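Local coordinates for protein putative peptidase (Bacteroides fragilis, PDB 5DYN) that is a clostripain-family cysteine protease, probably the one that activates the Bacteroides fragilis toxin by cleaving it, represented here by its C-terminal part, at residues B[216-227]-B[237-245]. Sequence-based numbering, arbitrary orientation.
Sequences PRMSAPSLNTSY and GWADTGWYK. Unlike the reference sequence in segment 216-227: Thr225 (reference Ala). With NA (sodium ion), chain G.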
ATOM      1  N   PRO B 216      -1.146 -18.984   8.602  1.00 38.14           N
ATOM      2  CA  PRO B 216      -1.664 -19.421   9.902  1.00 36.39           C
ATOM      3  C   PRO B 216      -0.565 -19.961  10.816  1.00 38.90           C
ATOM      4  O   PRO B 216       0.444 -20.486  10.344  1.00 37.66           O
ATOM      5  CB  PRO B 216      -2.660 -20.522   9.527  1.00 35.11           C
ATOM      6  CG  PRO B 216      -3.094 -20.175   8.149  1.00 33.78           C
ATOM      7  CD  PRO B 216      -1.869 -19.614   7.485  1.00 35.28           C
ATOM      8  N   ARG B 217      -0.774 -19.827  12.121  1.00 37.17           N
ATOM      9  CA  ARG B 217       0.212 -20.230  13.111  1.00 38.54           C
ATOM     10  C   ARG B 217      -0.504 -20.642  14.389  1.00 35.33           C
ATOM     11  O   ARG B 217      -1.514 -20.043  14.761  1.00 35.23           O
ATOM     12  CB  ARG B 217       1.190 -19.086  13.386  1.00 29.25           C
ATOM     13  CG  ARG B 217       0.504 -17.864  13.976  1.00 39.89           C
ATOM     14  CD  ARG B 217       1.140 -16.580  13.516  1.00 47.15           C
ATOM     15  NE  ARG B 217       1.177 -16.478  12.063  1.00 31.49           N
ATOM     16  CZ  ARG B 217       1.896 -15.571  11.413  1.00 32.46           C
ATOM     17  NH1 ARG B 217       2.624 -14.700  12.098  1.00 32.31           N
ATOM     18  NH2 ARG B 217       1.893 -15.535  10.089  1.00 35.25           N
ATOM     19  N   MET B 218       0.015 -21.671  15.051  1.00 40.79           N
ATOM     20  CA  MET B 218      -0.594 -22.196  16.268  1.00 39.77           C
ATOM     21  C   MET B 218      -0.688 -21.139  17.367  1.00 41.65           C
ATOM     22  O   MET B 218      -1.611 -21.155  18.179  1.00 41.36           O
ATOM     23  CB  MET B 218       0.200 -23.402  16.781  1.00 45.18           C
ATOM     24  CG  MET B 218       0.100 -24.641  15.907  1.00 47.56           C
ATOM     25  SD  MET B 218      -1.578 -25.289  15.810  1.00 59.03           S
ATOM     26  CE  MET B 218      -1.339 -26.683  14.713  1.00 46.46           C
ATOM     27  N   SER B 219       0.268 -20.215  17.377  1.00 35.42           N
ATOM     28  CA  SER B 219       0.368 -19.231  18.448  1.00 36.75           C
ATOM     29  C   SER B 219      -0.746 -18.188  18.412  1.00 39.59           C
ATOM     30  O   SER B 219      -1.066 -17.584  19.434  1.00 41.98           O
ATOM     31  CB  SER B 219       1.725 -18.524  18.387  1.00 35.99           C
ATOM     32  OG  SER B 219       1.906 -17.872  17.141  1.00 36.78           O
ATOM     33  N   ALA B 220      -1.335 -17.974  17.240  1.00 36.58           N
ATOM     34  CA  ALA B 220      -2.298 -16.887  17.073  1.00 44.23           C
ATOM     35  C   ALA B 220      -3.644 -17.360  16.522  1.00 41.58           C
ATOM     36  O   ALA B 220      -4.004 -17.029  15.390  1.00 36.74           O
ATOM     37  CB  ALA B 220      -1.710 -15.810  16.167  1.00 39.47           C
ATOM     38  N   PRO B 221      -4.405 -18.113  17.334  1.00 40.09           N
ATOM     39  CA  PRO B 221      -5.698 -18.651  16.891  1.00 38.12           C
ATOM     40  C   PRO B 221      -6.710 -17.545  16.601  1.00 39.13           C
ATOM     41  O   PRO B 221      -7.507 -17.654  15.667  1.00 31.34           O
ATOM     42  CB  PRO B 221      -6.145 -19.510  18.077  1.00 38.57           C
ATOM     43  CG  PRO B 221      -5.465 -18.901  19.260  1.00 35.69           C
ATOM     44  CD  PRO B 221      -4.138 -18.413  18.753  1.00 36.57           C
ATOM     45  N   SER B 222      -6.665 -16.486  17.402  1.00 32.08           N
ATOM     46  CA  SER B 222      -7.549 -15.347  17.213  1.00 31.87           C
ATOM     47  C   SER B 222      -7.299 -14.667  15.870  1.00 34.31           C
ATOM     48  O   SER B 222      -8.234 -14.200  15.218  1.00 34.37           O
ATOM     49  CB  SER B 222      -7.371 -14.347  18.354  1.00 27.63           C
ATOM     50  OG  SER B 222      -8.253 -13.252  18.207  1.00 43.12           O
ATOM     51  N   LEU B 223      -6.035 -14.618  15.454  1.00 33.32           N
ATOM     52  CA  LEU B 223      -5.671 -13.996  14.184  1.00 35.38           C
ATOM     53  C   LEU B 223      -5.994 -14.918  13.007  1.00 34.83           C
ATOM     54  O   LEU B 223      -6.338 -14.449  11.921  1.00 32.21           O
ATOM     55  CB  LEU B 223      -4.187 -13.620  14.170  1.00 32.88           C
ATOM     56  CG  LEU B 223      -3.710 -12.724  13.023  1.00 32.88           C
ATOM     57  CD1 LEU B 223      -4.465 -11.402  13.008  1.00 24.71           C
ATOM     58  CD2 LEU B 223      -2.215 -12.479  13.123  1.00 38.24           C
ATOM     59  N   ASN B 224      -5.878 -16.226  13.227  1.00 28.69           N
ATOM     60  CA  ASN B 224      -6.301 -17.207  12.233  1.00 31.66           C
ATOM     61  C   ASN B 224      -7.799 -17.090  11.978  1.00 33.54           C
ATOM     62  O   ASN B 224      -8.269 -17.247  10.849  1.00 34.38           O
ATOM     63  CB  ASN B 224      -5.954 -18.629  12.681  1.00 31.69           C
ATOM     64  CG  ASN B 224      -4.475 -18.808  12.974  1.00 37.23           C
ATOM     65  OD1 ASN B 224      -3.629 -18.100  12.426  1.00 38.95           O
ATOM     66  ND2 ASN B 224      -4.158 -19.760  13.844  1.00 35.71           N
ATOM     67  N   THR B 225      -8.539 -16.813  13.049  1.00 35.81           N
ATOM     68  CA  THR B 225      -9.976 -16.595  12.973  1.00 33.74           C
ATOM     69  C   THR B 225     -10.279 -15.310  12.213  1.00 35.95           C
ATOM     70  O   THR B 225     -11.150 -15.284  11.344  1.00 36.09           O
ATOM     71  CB  THR B 225     -10.607 -16.528  14.382  1.00 37.44           C
ATOM     72  OG1 THR B 225     -10.445 -17.789  15.043  1.00 31.23           O
ATOM     73  CG2 THR B 225     -12.088 -16.204  14.292  1.00 34.39           C
ATOM     74  N   SER B 226      -9.548 -14.246  12.541  1.00 35.84           N
ATOM     75  CA  SER B 226      -9.716 -12.956  11.874  1.00 35.45           C
ATOM     76  C   SER B 226      -9.466 -13.049  10.373  1.00 33.63           C
ATOM     77  O   SER B 226     -10.104 -12.354   9.587  1.00 34.61           O
ATOM     78  CB  SER B 226      -8.775 -11.915  12.479  1.00 32.66           C
ATOM     79  OG  SER B 226      -9.028 -11.732  13.859  1.00 42.17           O
ATOM     80  N   TYR B 227      -8.533 -13.911   9.983  1.00 35.82           N
ATOM     81  CA  TYR B 227      -8.174 -14.070   8.579  1.00 33.20           C
ATOM     82  C   TYR B 227      -9.330 -14.658   7.776  1.00 35.30           C
ATOM     83  O   TYR B 227      -9.403 -14.483   6.560  1.00 39.17           O
ATOM     84  CB  TYR B 227      -6.933 -14.955   8.445  1.00 34.14           C
ATOM     85  CG  TYR B 227      -6.299 -14.934   7.072  1.00 26.83           C
ATOM     86  CD1 TYR B 227      -5.837 -13.748   6.520  1.00 24.65           C
ATOM     87  CD2 TYR B 227      -6.147 -16.103   6.335  1.00 28.14           C
ATOM     88  CE1 TYR B 227      -5.253 -13.721   5.273  1.00 26.74           C
ATOM     89  CE2 TYR B 227      -5.559 -16.085   5.081  1.00 25.78           C
ATOM     90  CZ  TYR B 227      -5.114 -14.888   4.556  1.00 29.95           C
ATOM     91  OH  TYR B 227      -4.524 -14.852   3.312  1.00 29.48           O
ATOM     92  N   GLY B 237      -8.688 -20.648  -1.305  1.00 36.47           N
ATOM     93  CA  GLY B 237      -8.625 -22.080  -1.082  1.00 28.94           C
ATOM     94  C   GLY B 237      -8.281 -22.429   0.356  1.00 33.24           C
ATOM     95  O   GLY B 237      -8.287 -23.603   0.734  1.00 31.17           O
ATOM     96  N   TRP B 238      -7.977 -21.409   1.153  1.00 32.96           N
ATOM     97  CA  TRP B 238      -7.624 -21.599   2.558  1.00 33.89           C
ATOM     98  C   TRP B 238      -8.730 -22.297   3.342  1.00 34.31           C
ATOM     99  O   TRP B 238      -8.450 -23.074   4.256  1.00 36.43           O
ATOM    100  CB  TRP B 238      -7.295 -20.257   3.221  1.00 34.64           C
ATOM    101  CG  TRP B 238      -5.851 -19.868   3.120  1.00 35.53           C
ATOM    102  CD1 TRP B 238      -5.333 -18.799   2.448  1.00 35.18           C
ATOM    103  CD2 TRP B 238      -4.736 -20.549   3.708  1.00 33.58           C
ATOM    104  NE1 TRP B 238      -3.969 -18.769   2.584  1.00 35.33           N
ATOM    105  CE2 TRP B 238      -3.575 -19.833   3.352  1.00 36.75           C
ATOM    106  CE3 TRP B 238      -4.606 -21.693   4.503  1.00 34.46           C
ATOM    107  CZ2 TRP B 238      -2.300 -20.226   3.761  1.00 35.53           C
ATOM    108  CZ3 TRP B 238      -3.341 -22.080   4.909  1.00 32.23           C
ATOM    109  CH2 TRP B 238      -2.205 -21.351   4.535  1.00 32.34           C
ATOM    110  N   ALA B 239      -9.982 -22.019   2.982  1.00 34.39           N
ATOM    111  CA  ALA B 239     -11.133 -22.620   3.658  1.00 39.10           C
ATOM    112  C   ALA B 239     -11.145 -24.140   3.512  1.00 38.03           C
ATOM    113  O   ALA B 239     -11.696 -24.849   4.354  1.00 41.71           O
ATOM    114  CB  ALA B 239     -12.432 -22.032   3.119  1.00 26.33           C
ATOM    115  N   ASP B 240     -10.527 -24.634   2.446  1.00 37.22           N
ATOM    116  CA  ASP B 240     -10.512 -26.063   2.163  1.00 34.96           C
ATOM    117  C   ASP B 240      -9.208 -26.740   2.581  1.00 36.70           C
ATOM    118  O   ASP B 240      -8.993 -27.912   2.278  1.00 40.44           O
ATOM    119  CB  ASP B 240     -10.766 -26.302   0.673  1.00 38.30           C
ATOM    120  CG  ASP B 240     -12.118 -25.786   0.224  1.00 47.73           C
ATOM    121  OD1 ASP B 240     -13.097 -25.926   0.990  1.00 47.88           O
ATOM    122  OD2 ASP B 240     -12.205 -25.233  -0.894  1.00 58.78           O
ATOM    123  N   THR B 241      -8.335 -26.005   3.268  1.00 39.91           N
ATOM    124  CA  THR B 241      -7.109 -26.598   3.799  1.00 36.14           C
ATOM    125  C   THR B 241      -7.390 -27.268   5.139  1.00 38.00           C
ATOM    126  O   THR B 241      -8.446 -27.064   5.734  1.00 39.33           O
ATOM    127  CB  THR B 241      -5.982 -25.555   3.986  1.00 36.17           C
ATOM    128  OG1 THR B 241      -6.387 -24.569   4.943  1.00 40.12           O
ATOM    129  CG2 THR B 241      -5.640 -24.875   2.669  1.00 30.88           C
ATOM    130  N   GLY B 242      -6.437 -28.063   5.615  1.00 42.20           N
ATOM    131  CA  GLY B 242      -6.573 -28.728   6.898  1.00 38.96           C
ATOM    132  C   GLY B 242      -6.595 -27.759   8.066  1.00 40.96           C
ATOM    133  O   GLY B 242      -7.007 -28.114   9.170  1.00 42.13           O
ATOM    134  N   TRP B 243      -6.148 -26.532   7.820  1.00 45.13           N
ATOM    135  CA  TRP B 243      -6.133 -25.496   8.847  1.00 42.54           C
ATOM    136  C   TRP B 243      -7.529 -24.989   9.183  1.00 39.72           C
ATOM    137  O   TRP B 243      -7.770 -24.520  10.294  1.00 42.10           O
ATOM    138  CB  TRP B 243      -5.254 -24.320   8.408  1.00 39.59           C
ATOM    139  CG  TRP B 243      -3.850 -24.401   8.910  1.00 40.07           C
ATOM    140  CD1 TRP B 243      -2.777 -24.945   8.265  1.00 34.74           C
ATOM    141  CD2 TRP B 243      -3.363 -23.927  10.170  1.00 40.97           C
ATOM    142  NE1 TRP B 243      -1.654 -24.838   9.047  1.00 35.17           N
ATOM    143  CE2 TRP B 243      -1.986 -24.215  10.221  1.00 39.17           C
ATOM    144  CE3 TRP B 243      -3.959 -23.286  11.262  1.00 41.09           C
ATOM    145  CZ2 TRP B 243      -1.194 -23.885  11.318  1.00 40.63           C
ATOM    146  CZ3 TRP B 243      -3.171 -22.958  12.349  1.00 39.25           C
ATOM    147  CH2 TRP B 243      -1.805 -23.258  12.370  1.00 40.54           C
ATOM    148  N   TYR B 244      -8.449 -25.083   8.227  1.00 40.28           N
ATOM    149  CA  TYR B 244      -9.764 -24.471   8.393  1.00 43.10           C
ATOM    150  C   TYR B 244     -10.947 -25.401   8.115  1.00 48.36           C
ATOM    151  O   TYR B 244     -12.049 -25.157   8.607  1.00 51.12           O
ATOM    152  CB  TYR B 244      -9.874 -23.239   7.493  1.00 38.87           C
ATOM    153  CG  TYR B 244      -8.997 -22.083   7.920  1.00 40.95           C
ATOM    154  CD1 TYR B 244      -9.278 -21.367   9.076  1.00 37.33           C
ATOM    155  CD2 TYR B 244      -7.894 -21.703   7.163  1.00 38.96           C
ATOM    156  CE1 TYR B 244      -8.484 -20.310   9.474  1.00 35.96           C
ATOM    157  CE2 TYR B 244      -7.093 -20.645   7.551  1.00 35.14           C
ATOM    158  CZ  TYR B 244      -7.395 -19.951   8.708  1.00 39.10           C
ATOM    159  OH  TYR B 244      -6.609 -18.894   9.106  1.00 36.35           O
ATOM    160  N   LYS B 245     -10.729 -26.452   7.327  1.00 45.19           N
ATOM    161  CA  LYS B 245     -11.820 -27.349   6.946  1.00 42.11           C
ATOM    162  C   LYS B 245     -12.301 -28.183   8.126  1.00 51.52           C
ATOM    163  O   LYS B 245     -13.498 -28.444   8.261  1.00 57.99           O
ATOM    164  CB  LYS B 245     -11.389 -28.266   5.800  1.00 39.25           C
ATOM    165  CG  LYS B 245     -11.019 -29.672   6.238  1.00 53.79           C
ATOM    166  CD  LYS B 245     -10.599 -30.525   5.052  1.00 60.43           C
ATOM    167  CE  LYS B 245      -9.655 -31.637   5.489  1.00 55.33           C
ATOM    168  NZ  LYS B 245     -10.298 -32.973   5.373  1.00 68.78           N
TER
HETATM  169 NA    NA G 402      -3.118 -16.200   1.354  1.00 40.09          NA
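Pro216 is wedged among three aromatic residues of 237-245, the C-terminal tail that follows helix 231-236 and folds back onto the turn and helix of 216-227. CB sits over one face of Trp243, 3.5 Å from the centroid of the six-membered ring and 14° off its normal, a close CH-pi contact. CG faces the six-membered ring of Trp238 in a second CH-pi contact and also lies near the Tyr244 ring, while CD comes within 3.4 Å of Trp238 CH2. Proline suits the place, since its compact ring offers slightly polarised C-H bonds to the indole faces. Beyond it, Met218 SD approaches Trp243 obliquely, nearest to CH2, in a Met-aromatic contact.

Tyr244 crosses to helix 221-227, where Tyr244 OH donates to Asn224 O at 2.9 Å. Asn224 in turn uses its amide to hold the preceding turn: ND2 gives a nearly straight bond (170°) to Arg217 O, and OD1 is engaged by Tyr214. Further along the helix, a chi1 of -167° carries the Tyr227 ring toward Trp238, edge to face in a T-shaped pair. A sodium ion lies at the edge of both rings, 2.8 Å from Tyr227 OH and 3.0 Å from Trp238 NE1; Thr213 and Trp232 complete the modelled site. An indole N-H points outward in the ring plane and has no lone pair there for a cation, so the ion's identity is uncertain, whereas the aromatic packing stands without it.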